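Local atomic coordinates of AgaA (Rhizobium radiobacter, PDB entry 6HLX), a protein that binds the opine agropinic acid in the periplasm as the solute-binding component of an ABC transporter that imports it into the bacterium. Residues A[21-24]-A[25-29]; A[471-474]-A[475-478]; A[247-250]-A[251-254]. All blocks are in the same frame, centred on the assembly; numbering follows the deposited sequence.

Overall arrangement
Interactions 1 and 2 meet in the core of the protein beside bound agropinic acid, their centres about 10 Å apart. Interaction 1 is the start of helix 23-32, near the N-terminus. Interaction 2 belongs to the run of 3-10 turns between strands 462-463 and 484-485, close to the C-terminus, so parts near both ends of the chain contribute residues to the ligand pocket. Thr23 and Phe474 touch there, and both are pocket residues. Between them in sequence comes interaction 3, 247-254, which joins strand 240-245 to helix 255-264. Its centre lies about 31 Å and 33 Å from the centres of interactions 1 and 2, away from the annotated sites, and it is structural packing.

Interaction 1: A[21-24]-A[25-29]. With G9Z (agropinic acid), chain E.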
loop_
_atom_site.group_PDB
_atom_site.type_symbol
_atom_site.label_atom_id
_atom_site.label_comp_id
_atom_site.label_asym_id
_atom_site.label_seq_id
_atom_site.Cartn_x
_atom_site.Cartn_y
_atom_site.Cartn_z
ATOM N N PRO A 21 5.353 1.903 6.294
ATOM C CA PRO A 21 5.168 3.273 6.816
ATOM C C PRO A 21 4.355 4.170 5.885
ATOM O O PRO A 21 3.981 5.282 6.266
ATOM C CB PRO A 21 6.612 3.806 6.888
ATOM C CG PRO A 21 7.285 3.160 5.686
ATOM C CD PRO A 21 6.640 1.764 5.561
ATOM N N GLY A 22 4.173 3.726 4.656
ATOM C CA GLY A 22 3.537 4.518 3.613
ATOM C C GLY A 22 4.363 4.472 2.334
ATOM O O GLY A 22 5.425 3.837 2.285
ATOM N N THR A 23 3.875 5.134 1.289
ATOM C CA THR A 23 4.498 5.100 -0.050
ATOM C C THR A 23 5.923 5.655 -0.055
ATOM O O THR A 23 6.771 5.140 -0.799
ATOM C CB THR A 23 3.578 5.800 -1.052
ATOM O OG1 THR A 23 2.289 5.197 -0.925
ATOM C CG2 THR A 23 4.062 5.686 -2.497
ATOM N N SER A 24 6.201 6.681 0.783
ATOM C CA SER A 24 7.560 7.270 0.773
ATOM C C SER A 24 8.627 6.240 1.175
ATOM O O SER A 24 9.592 6.033 0.432
ATOM C CB SER A 24 7.626 8.513 1.660
ATOM O OG SER A 24 6.737 9.501 1.162
ATOM N N GLY A 25 8.416 5.578 2.324
ATOM C CA GLY A 25 9.326 4.546 2.810
ATOM C C GLY A 25 9.415 3.388 1.825
ATOM O O GLY A 25 10.508 2.904 1.533
ATOM N N ARG A 26 8.266 2.958 1.259
ATOM C CA ARG A 26 8.256 1.865 0.278
ATOM C C ARG A 26 9.107 2.196 -0.951
ATOM O O ARG A 26 9.835 1.333 -1.433
ATOM C CB ARG A 26 6.831 1.557 -0.174
ATOM C CG ARG A 26 6.076 0.815 0.907
ATOM C CD ARG A 26 4.643 0.622 0.503
ATOM N NE ARG A 26 4.201 -0.700 0.940
ATOM C CZ ARG A 26 2.996 -1.204 0.703
ATOM N NH1 ARG A 26 2.067 -0.467 0.100
ATOM N NH2 ARG A 26 2.708 -2.446 1.071
ATOM N N THR A 27 9.000 3.449 -1.471
ATOM C CA THR A 27 9.743 3.860 -2.677
ATOM C C THR A 27 11.263 3.704 -2.457
ATOM O O THR A 27 11.945 3.191 -3.331
ATOM C CB THR A 27 9.363 5.314 -3.065
ATOM O OG1 THR A 27 7.943 5.352 -3.284
ATOM C CG2 THR A 27 10.128 5.819 -4.312
ATOM N N VAL A 28 11.769 4.092 -1.258
ATOM C CA VAL A 28 13.189 3.948 -0.945
ATOM C C VAL A 28 13.525 2.449 -0.775
ATOM O O VAL A 28 14.512 1.965 -1.332
ATOM C CB VAL A 28 13.624 4.798 0.277
ATOM C CG1 VAL A 28 15.115 4.601 0.573
ATOM C CG2 VAL A 28 13.312 6.289 0.051
ATOM N N LYS A 29 12.683 1.715 -0.045
ATOM C CA LYS A 29 12.932 0.267 0.160
ATOM C C LYS A 29 13.024 -0.488 -1.167
ATOM O O LYS A 29 13.843 -1.394 -1.292
ATOM C CB LYS A 29 11.813 -0.383 0.988
ATOM C CG LYS A 29 11.943 -0.061 2.471
ATOM C CD LYS A 29 11.097 -0.975 3.381
ATOM C CE LYS A 29 9.600 -0.890 3.070
ATOM N NZ LYS A 29 8.777 -1.529 4.145
HETATM O OAM G9Z E . 1.608 6.716 2.281
HETATM C CAB G9Z E . 0.606 7.420 2.093
HETATM C CAC G9Z E . 0.635 8.826 2.178
HETATM C CB G9Z E . -0.813 9.308 1.856
HETATM C CA G9Z E . -1.644 8.038 1.776
HETATM C C G9Z E . -2.404 7.994 0.565
HETATM O O G9Z E . -1.855 7.553 -0.482
HETATM N N G9Z E . -0.637 6.935 1.915
HETATM C CAG G9Z E . -0.961 5.465 1.759
HETATM C CAH G9Z E . -1.583 4.917 3.044
HETATM O OAP G9Z E . -2.820 5.604 3.229
HETATM C CAI G9Z E . -1.832 3.407 2.984
HETATM O OAQ G9Z E . -0.680 2.763 2.383
HETATM C CAJ G9Z E . -2.010 2.794 4.414
HETATM O OAR G9Z E . -2.235 1.376 4.303
HETATM C CAK G9Z E . -3.093 3.441 5.311
HETATM O OAT G9Z E . -2.942 2.968 6.664
HETATM C CAL G9Z E . -4.518 3.209 4.784
HETATM O OAS G9Z E . -5.465 3.948 5.586
HETATM O OXT G9Z E . -3.586 8.433 0.594
HETATM O O HOH W 1 1.848 2.691 0.637
#
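The carbonyl oxygen of Thr23 is gripped twice by Thr27, one helical turn on: the backbone N of Thr27 donates to Thr23 O at 2.9 Å and its hydroxyl OG1 at 2.8 Å. The two donors approach from opposite faces of the carbonyl plane, OG1 standing 37° out of it. With chi1 at -58°, Thr27 OG1 lies beside its own backbone N and so turns back along the helix to this oxygen. Gly22 is the N-cap of helix 23-32, and its carbonyl oxygen accepts the preceding bond of the helix, from Arg26 N at 3.1 Å, while the methylene CG of Arg26 packs against the same oxygen. The first helical N-H, that of Thr23, points out of the helix to the ligand and donates to OAM of agropinic acid at 2.9 Å. The positive end of the helix dipole would probably favour this carbonyl. Gly22 CA comes within 3.2 Å of OAM, a closeness suited to a residue without a side chain. A water extends the link, taking a bond from Arg26 NH1 at 3.2 Å, giving one to OAQ of the ligand at 3.1 Å and also joining Thr23 OG1, which is bonded to Tyr216 as well. The Arg26 guanidinium forms salt bridges to Glu135 and Glu382. Pro21 CG rests on Gly25 CA at 3.8 Å. Thr27 and Val28 pack on strands 3-8 and 190-195, seating this end of the helix against the seven-stranded sheet with its N-terminus aimed at the pocket.

Interaction 2: A[471-474]-A[475-478]; sequences FLTF and QSGL
Residues 471-478 wind in 3-10 geometry, in which several backbone N-H groups bond to the carbonyl three residues earlier. Gln475 N donates to Leu472 O at 2.9 Å and Ser476 N to Thr473 O at 3.1 Å; Leu478 N to Gln475 O follows the same pattern. The tight winding brings Ser476 N high over the carbonyl plane of Thr473, 60° out of it. A second donor grips this oxygen: the hydroxyl of Ser476, with OG 2.7 Å from Thr473 O and much nearer the plane. Its chi1 of -62° folds OG beside its own backbone N, so both donors of Ser476 converge on one acceptor. Ser476 OG is also bonded to Met468 N, tying the turn to an earlier part of the same loop, and Thr473 OG1 is held by Asn467. The Gln475 side chain lies near that of Leu472, CD2 of Leu472 being 4.3 Å from OE1 of Gln475, and both pack on Tyr39 of strand 37-39. A water mediates the turn from Phe474 to Gly477, donating to Phe474 O at 2.7 Å and accepting from Gly477 N at 2.8 Å. The Phe474 ring touches both Thr23 of helix 23-32 and agropinic acid. Bonds from residue i to i-3, one of them replaced by a water, are characteristic of a 3-10 helical segment, which here presents Phe474 to the opine pocket of a periplasmic binding protein.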
loop_
_atom_site.group_PDB
_atom_site.type_symbol
_atom_site.label_atom_id
_atom_site.label_comp_id
_atom_site.label_asym_id
_atom_site.label_seq_id
_atom_site.Cartn_x
_atom_site.Cartn_y
_atom_site.Cartn_z
ATOM N N PHE A 471 -3.539 -1.253 -8.971
ATOM C CA PHE A 471 -3.152 -1.383 -7.555
ATOM C C PHE A 471 -1.642 -1.402 -7.300
ATOM O O PHE A 471 -1.227 -1.363 -6.136
ATOM C CB PHE A 471 -3.790 -2.662 -6.962
ATOM C CG PHE A 471 -5.237 -2.578 -6.552
ATOM C CD1 PHE A 471 -5.909 -1.352 -6.523
ATOM C CD2 PHE A 471 -5.945 -3.729 -6.203
ATOM C CE1 PHE A 471 -7.248 -1.279 -6.093
ATOM C CE2 PHE A 471 -7.284 -3.654 -5.791
ATOM C CZ PHE A 471 -7.919 -2.431 -5.725
ATOM N N LEU A 472 -0.813 -1.492 -8.348
ATOM C CA LEU A 472 0.646 -1.540 -8.154
ATOM C C LEU A 472 1.291 -0.165 -8.107
ATOM O O LEU A 472 2.524 -0.075 -7.969
ATOM C CB LEU A 472 1.317 -2.383 -9.257
ATOM C CG LEU A 472 0.948 -3.851 -9.243
ATOM C CD1 LEU A 472 1.534 -4.540 -10.412
ATOM C CD2 LEU A 472 1.417 -4.511 -7.955
ATOM N N THR A 473 0.491 0.923 -8.202
ATOM C CA THR A 473 1.098 2.269 -8.256
ATOM C C THR A 473 2.030 2.582 -7.073
ATOM O O THR A 473 3.079 3.204 -7.292
ATOM C CB THR A 473 0.050 3.375 -8.465
ATOM O OG1 THR A 473 0.714 4.648 -8.587
ATOM C CG2 THR A 473 -0.995 3.432 -7.339
ATOM N N PHE A 474 1.699 2.142 -5.851
ATOM C CA PHE A 474 2.566 2.440 -4.694
ATOM C C PHE A 474 3.921 1.693 -4.722
ATOM O O PHE A 474 4.796 1.986 -3.897
ATOM C CB PHE A 474 1.845 2.206 -3.364
ATOM C CG PHE A 474 0.662 3.102 -3.056
ATOM C CD1 PHE A 474 0.453 4.289 -3.762
ATOM C CD2 PHE A 474 -0.212 2.792 -2.016
ATOM C CE1 PHE A 474 -0.617 5.138 -3.441
ATOM C CE2 PHE A 474 -1.303 3.629 -1.717
ATOM C CZ PHE A 474 -1.496 4.792 -2.430
ATOM N N GLN A 475 4.059 0.704 -5.642
ATOM C CA GLN A 475 5.307 -0.059 -5.809
ATOM C C GLN A 475 6.128 0.466 -6.982
ATOM O O GLN A 475 7.127 -0.162 -7.355
ATOM C CB GLN A 475 5.017 -1.553 -6.008
ATOM C CG GLN A 475 4.336 -2.172 -4.784
ATOM C CD GLN A 475 4.320 -3.672 -4.875
ATOM O OE1 GLN A 475 5.056 -4.256 -5.659
ATOM N NE2 GLN A 475 3.477 -4.310 -4.073
ATOM N N SER A 476 5.727 1.602 -7.574
ATOM C CA SER A 476 6.410 2.172 -8.752
ATOM C C SER A 476 7.904 2.419 -8.554
ATOM O O SER A 476 8.659 2.416 -9.545
ATOM C CB SER A 476 5.728 3.454 -9.224
ATOM O OG SER A 476 4.392 3.205 -9.635
ATOM N N GLY A 477 8.329 2.592 -7.287
ATOM C CA GLY A 477 9.754 2.757 -6.976
ATOM C C GLY A 477 10.610 1.593 -7.467
ATOM O O GLY A 477 11.809 1.769 -7.725
ATOM N N LEU A 478 9.997 0.400 -7.675
ATOM C CA LEU A 478 10.734 -0.733 -8.268
ATOM C C LEU A 478 11.311 -0.369 -9.645
ATOM O O LEU A 478 12.398 -0.839 -10.011
ATOM C CB LEU A 478 9.786 -1.920 -8.477
ATOM C CG LEU A 478 9.532 -2.791 -7.256
ATOM C CD1 LEU A 478 8.284 -3.690 -7.467
ATOM C CD2 LEU A 478 10.762 -3.665 -6.965
HETATM O O HOH W 2 7.237 2.927 -4.680
#

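Interaction 3: A[247-250]-A[251-254]; sequences TKFE and PFSK
Thr247 opens the contact by setting its methyl CG2 3.7 Å from the backbone oxygen of Phe252, while Thr247 O faces Ser253 CB. The chain from 247 to 254 thus curls back on itself, joining strand 240-245 to helix 255-264 through a short 3-10 turn, with Lys254 as the N-cap of that helix. The Thr247 hydroxyl OG1 is hydrogen-bonded to Pro406 O. Phe249 supplies a large share of the apolar packing. Its CG is anti to the backbone N, chi1 -179°, which swings the ring to the proline and phenylalanine that follow. Pro251 CD sits over one face of the ring, 3.9 Å from the ring centroid and 25° off the normal, a CH-pi contact. Beside it the Phe249 ring meets that of Phe252 obliquely, planes at 55°, with CD2 of Phe249 over one face of the Phe252 ring and 3.5 Å from its CD2. Both aromatic rings lie against Val324 of strand 322-327, and Phe252 also packs edge-to-face with Phe245, so the turn packs on residues of two inner strands of the six-stranded sheet, 322-327 and 240-245. The backbone of Phe249 adds a weak bond, Phe252 N to Phe249 O at 2.8 Å. At Glu250 the carbonyl oxygen is held twice by Ser253: its N donates from above the carbonyl plane at 3.0 Å, and Ser253 OG reaches Glu250 O in that plane at 2.7 Å.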
loop_
_atom_site.group_PDB
_atom_site.type_symbol
_atom_site.label_atom_id
_atom_site.label_comp_id
_atom_site.label_asym_id
_atom_site.label_seq_id
_atom_site.Cartn_x
_atom_site.Cartn_y
_atom_site.Cartn_z
ATOM N N THR A 247 -13.944 -0.612 15.318
ATOM C CA THR A 247 -15.201 -1.221 15.765
ATOM C C THR A 247 -15.343 -1.314 17.301
ATOM O O THR A 247 -16.427 -1.703 17.784
ATOM C CB THR A 247 -15.461 -2.559 15.080
ATOM O OG1 THR A 247 -14.538 -3.521 15.570
ATOM C CG2 THR A 247 -15.451 -2.467 13.548
ATOM N N LYS A 248 -14.311 -0.896 18.067
ATOM C CA LYS A 248 -14.421 -0.790 19.543
ATOM C C LYS A 248 -15.103 0.530 19.930
ATOM O O LYS A 248 -15.564 0.678 21.069
ATOM C CB LYS A 248 -13.075 -0.977 20.257
ATOM C CG LYS A 248 -12.677 -2.440 20.334
ATOM C CD LYS A 248 -11.471 -2.687 21.223
ATOM C CE LYS A 248 -11.340 -4.162 21.536
ATOM N NZ LYS A 248 -10.102 -4.460 22.303
ATOM N N PHE A 249 -15.230 1.471 18.962
ATOM C CA PHE A 249 -15.980 2.715 19.181
ATOM C C PHE A 249 -17.420 2.270 18.960
ATOM O O PHE A 249 -17.795 1.914 17.837
ATOM C CB PHE A 249 -15.543 3.833 18.210
ATOM C CG PHE A 249 -16.268 5.146 18.419
ATOM C CD1 PHE A 249 -15.994 5.944 19.526
ATOM C CD2 PHE A 249 -17.211 5.592 17.502
ATOM C CE1 PHE A 249 -16.665 7.162 19.714
ATOM C CE2 PHE A 249 -17.879 6.807 17.687
ATOM C CZ PHE A 249 -17.605 7.583 18.792
ATOM N N GLU A 250 -18.201 2.188 20.054
ATOM C CA GLU A 250 -19.543 1.600 20.058
ATOM C C GLU A 250 -20.418 1.931 18.804
ATOM O O GLU A 250 -20.838 0.965 18.166
ATOM C CB GLU A 250 -20.294 1.890 21.362
ATOM C CG GLU A 250 -21.562 1.057 21.483
ATOM C CD GLU A 250 -22.077 0.763 22.881
ATOM O OE1 GLU A 250 -21.534 1.322 23.862
ATOM O OE2 GLU A 250 -23.033 -0.038 22.991
ATOM N N PRO A 251 -20.674 3.195 18.384
ATOM C CA PRO A 251 -21.489 3.405 17.164
ATOM C C PRO A 251 -20.953 2.671 15.918
ATOM O O PRO A 251 -21.733 2.148 15.120
ATOM C CB PRO A 251 -21.430 4.934 16.972
ATOM C CG PRO A 251 -21.244 5.465 18.351
ATOM C CD PRO A 251 -20.316 4.490 19.007
ATOM N N PHE A 252 -19.621 2.566 15.794
ATOM C CA PHE A 252 -18.976 1.923 14.634
ATOM C C PHE A 252 -18.962 0.398 14.683
ATOM O O PHE A 252 -18.415 -0.225 13.782
ATOM C CB PHE A 252 -17.556 2.479 14.443
ATOM C CG PHE A 252 -17.519 3.938 14.072
ATOM C CD1 PHE A 252 -18.619 4.554 13.478
ATOM C CD2 PHE A 252 -16.358 4.680 14.236
ATOM C CE1 PHE A 252 -18.585 5.909 13.145
ATOM C CE2 PHE A 252 -16.314 6.023 13.871
ATOM C CZ PHE A 252 -17.419 6.624 13.315
ATOM N N SER A 253 -19.515 -0.202 15.746
ATOM C CA SER A 253 -19.632 -1.659 15.824
ATOM C C SER A 253 -20.917 -2.065 15.100
ATOM O O SER A 253 -21.180 -3.257 14.948
ATOM C CB SER A 253 -19.719 -2.109 17.279
ATOM O OG SER A 253 -20.951 -1.735 17.873
ATOM N N LYS A 254 -21.733 -1.065 14.690
ATOM C CA LYS A 254 -23.042 -1.292 14.081
ATOM C C LYS A 254 -23.070 -1.143 12.565
ATOM O O LYS A 254 -22.839 -0.041 12.071
ATOM C CB LYS A 254 -24.112 -0.386 14.728
ATOM C CG LYS A 254 -24.244 -0.615 16.228
ATOM C CD LYS A 254 -25.065 0.452 16.913
ATOM C CE LYS A 254 -25.028 0.328 18.425
ATOM N NZ LYS A 254 -25.610 -0.954 18.909
#